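Local atomic coordinates of acyltransferase (Actinoplanes teichomyceticus, PDB entry 4Q38), a protein that probably transfers long fatty acyl chains from acyl-CoA to amino sugars of teicoplanin-type glycopeptide antibiotics. Residues E259-E264 and I319-A324. Residues are numbered along the deposited sequence; the frame is centred on the assembly and turned at random.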
loop_
_atom_site.group_PDB
_atom_site.type_symbol
_atom_site.label_atom_id
_atom_site.label_comp_id
_atom_site.label_asym_id
_atom_site.label_seq_id
_atom_site.Cartn_x
_atom_site.Cartn_y
_atom_site.Cartn_z
ATOM N N GLU A 259 0.858 21.640 -14.677
ATOM C CA GLU A 259 1.737 22.509 -15.473
ATOM C C GLU A 259 1.433 23.997 -15.302
ATOM O O GLU A 259 2.317 24.834 -15.478
ATOM C CB GLU A 259 1.676 22.113 -16.949
ATOM C CG GLU A 259 2.263 20.733 -17.232
ATOM C CD GLU A 259 1.627 20.037 -18.430
ATOM O OE1 GLU A 259 1.700 18.789 -18.471
ATOM O OE2 GLU A 259 1.051 20.717 -19.320
ATOM N N GLU A 260 0.192 24.311 -14.936
ATOM C CA GLU A 260 -0.211 25.674 -14.579
ATOM C C GLU A 260 0.523 26.214 -13.351
ATOM O O GLU A 260 0.679 27.426 -13.205
ATOM C CB GLU A 260 -1.713 25.735 -14.301
ATOM C CG GLU A 260 -2.579 25.751 -15.551
ATOM C CD GLU A 260 -4.001 26.208 -15.290
ATOM O OE1 GLU A 260 -4.912 25.644 -15.926
ATOM O OE2 GLU A 260 -4.216 27.126 -14.464
ATOM N N TYR A 261 0.959 25.316 -12.468
ATOM C CA TYR A 261 1.398 25.718 -11.130
ATOM C C TYR A 261 2.851 25.387 -10.834
ATOM O O TYR A 261 3.538 26.158 -10.172
ATOM C CB TYR A 261 0.508 25.077 -10.063
ATOM C CG TYR A 261 -0.964 25.353 -10.232
ATOM C CD1 TYR A 261 -1.548 26.501 -9.682
ATOM C CD2 TYR A 261 -1.780 24.473 -10.938
ATOM C CE1 TYR A 261 -2.900 26.760 -9.838
ATOM C CE2 TYR A 261 -3.133 24.722 -11.096
ATOM C CZ TYR A 261 -3.683 25.870 -10.545
ATOM O OH TYR A 261 -5.023 26.119 -10.697
ATOM N N LEU A 262 3.314 24.239 -11.317
ATOM C CA LEU A 262 4.670 23.789 -11.033
ATOM C C LEU A 262 5.616 24.274 -12.108
ATOM O O LEU A 262 5.240 24.360 -13.277
ATOM C CB LEU A 262 4.725 22.266 -10.917
ATOM C CG LEU A 262 3.826 21.638 -9.846
ATOM C CD1 LEU A 262 3.926 20.117 -9.885
ATOM C CD2 LEU A 262 4.149 22.173 -8.457
ATOM N N THR A 263 6.844 24.588 -11.712
ATOM C CA THR A 263 7.813 25.130 -12.652
ATOM C C THR A 263 8.650 24.033 -13.301
ATOM O O THR A 263 8.430 22.839 -13.069
ATOM C CB THR A 263 8.702 26.223 -12.016
ATOM O OG1 THR A 263 9.212 25.763 -10.763
ATOM C CG2 THR A 263 7.895 27.497 -11.775
ATOM N N GLU A 264 9.595 24.457 -14.131
ATOM C CA GLU A 264 10.428 23.560 -14.915
ATOM C C GLU A 264 11.363 22.700 -14.079
ATOM O O GLU A 264 11.818 21.657 -14.532
ATOM C CB GLU A 264 11.231 24.364 -15.941
ATOM C CG GLU A 264 10.422 24.706 -17.178
ATOM C CD GLU A 264 9.768 23.476 -17.775
ATOM O OE1 GLU A 264 10.510 22.572 -18.222
ATOM O OE2 GLU A 264 8.518 23.407 -17.783
ATOM N N ILE A 319 -4.331 23.782 -3.299
ATOM C CA ILE A 319 -5.334 24.617 -2.626
ATOM C C ILE A 319 -5.836 25.744 -3.537
ATOM O O ILE A 319 -7.046 25.969 -3.639
ATOM C CB ILE A 319 -4.804 25.167 -1.276
ATOM C CG1 ILE A 319 -4.515 24.017 -0.291
ATOM C CG2 ILE A 319 -5.768 26.178 -0.665
ATOM C CD1 ILE A 319 -5.664 23.050 -0.070
ATOM N N ALA A 320 -4.909 26.435 -4.199
ATOM C CA ALA A 320 -5.268 27.492 -5.158
ATOM C C ALA A 320 -6.275 26.980 -6.192
ATOM O O ALA A 320 -7.332 27.575 -6.382
ATOM C CB ALA A 320 -4.026 28.047 -5.838
ATOM N N HIS A 321 -5.950 25.860 -6.834
ATOM C CA HIS A 321 -6.818 25.235 -7.836
ATOM C C HIS A 321 -8.197 24.927 -7.300
ATOM O O HIS A 321 -9.210 25.227 -7.951
ATOM C CB HIS A 321 -6.145 23.970 -8.359
ATOM C CG HIS A 321 -6.694 23.460 -9.670
ATOM N ND1 HIS A 321 -7.378 22.304 -9.768
ATOM C CD2 HIS A 321 -6.594 23.965 -10.964
ATOM C CE1 HIS A 321 -7.713 22.088 -11.057
ATOM N NE2 HIS A 321 -7.233 23.106 -11.788
ATOM N N LEU A 322 -8.251 24.327 -6.109
ATOM C CA LEU A 322 -9.522 23.986 -5.474
ATOM C C LEU A 322 -10.324 25.224 -5.052
ATOM O O LEU A 322 -11.538 25.259 -5.229
ATOM C CB LEU A 322 -9.311 23.057 -4.269
ATOM C CG LEU A 322 -8.880 21.607 -4.529
ATOM C CD1 LEU A 322 -8.358 20.957 -3.251
ATOM C CD2 LEU A 322 -10.012 20.794 -5.128
ATOM N N LYS A 323 -9.650 26.227 -4.493
ATOM C CA LYS A 323 -10.323 27.474 -4.109
ATOM C C LYS A 323 -10.953 28.174 -5.315
ATOM O O LYS A 323 -11.986 28.827 -5.182
ATOM C CB LYS A 323 -9.367 28.424 -3.381
ATOM C CG LYS A 323 -9.165 28.090 -1.911
ATOM C CD LYS A 323 -8.382 29.177 -1.189
ATOM C CE LYS A 323 -8.317 28.900 0.305
ATOM N NZ LYS A 323 -7.584 29.966 1.044
ATOM N N ALA A 324 -10.337 28.011 -6.487
ATOM C CA ALA A 324 -10.820 28.626 -7.722
ATOM C C ALA A 324 -12.036 27.908 -8.315
ATOM O O ALA A 324 -12.550 28.313 -9.358
ATOM C CB ALA A 324 -9.694 28.721 -8.750
#
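Tyr261 reaches from its loop to the last turns of helix 313-323 and meets His321 and Ala320 there. CG of Tyr261 lies anti to the carbonyl carbon (chi1 -55°). Its CB points toward the helix, and the ring reaches His321. CZ of the Tyr261 ring rests against CB of His321, 3.8 Å away. On the helix side, CG of His321 is anti to the backbone N (chi1 -162°), and the two side chains cross at about a right angle. The two ring planes are nearly perpendicular, at 88°, with centroids 5.5 Å apart. Ala320 adds a looser apolar contact, with its CB 4.4 Å from CE1 of Tyr261.

Both segments belong to the GNAT-like C-terminal domain. The loop with Tyr261 follows strand 246-251 and leads to helix 267-272, so the contact joins that connection to helix 313-323. Ala317 extends the helix surface touched by Tyr261, and Trp328 meets the His321 ring. Beside this pair, Glu260 forms a salt bridge with Arg326, which the side chains of Tyr261 and His321 also touch. Coenzyme A is bound in this domain, about 9 Å from the side chain of Tyr261.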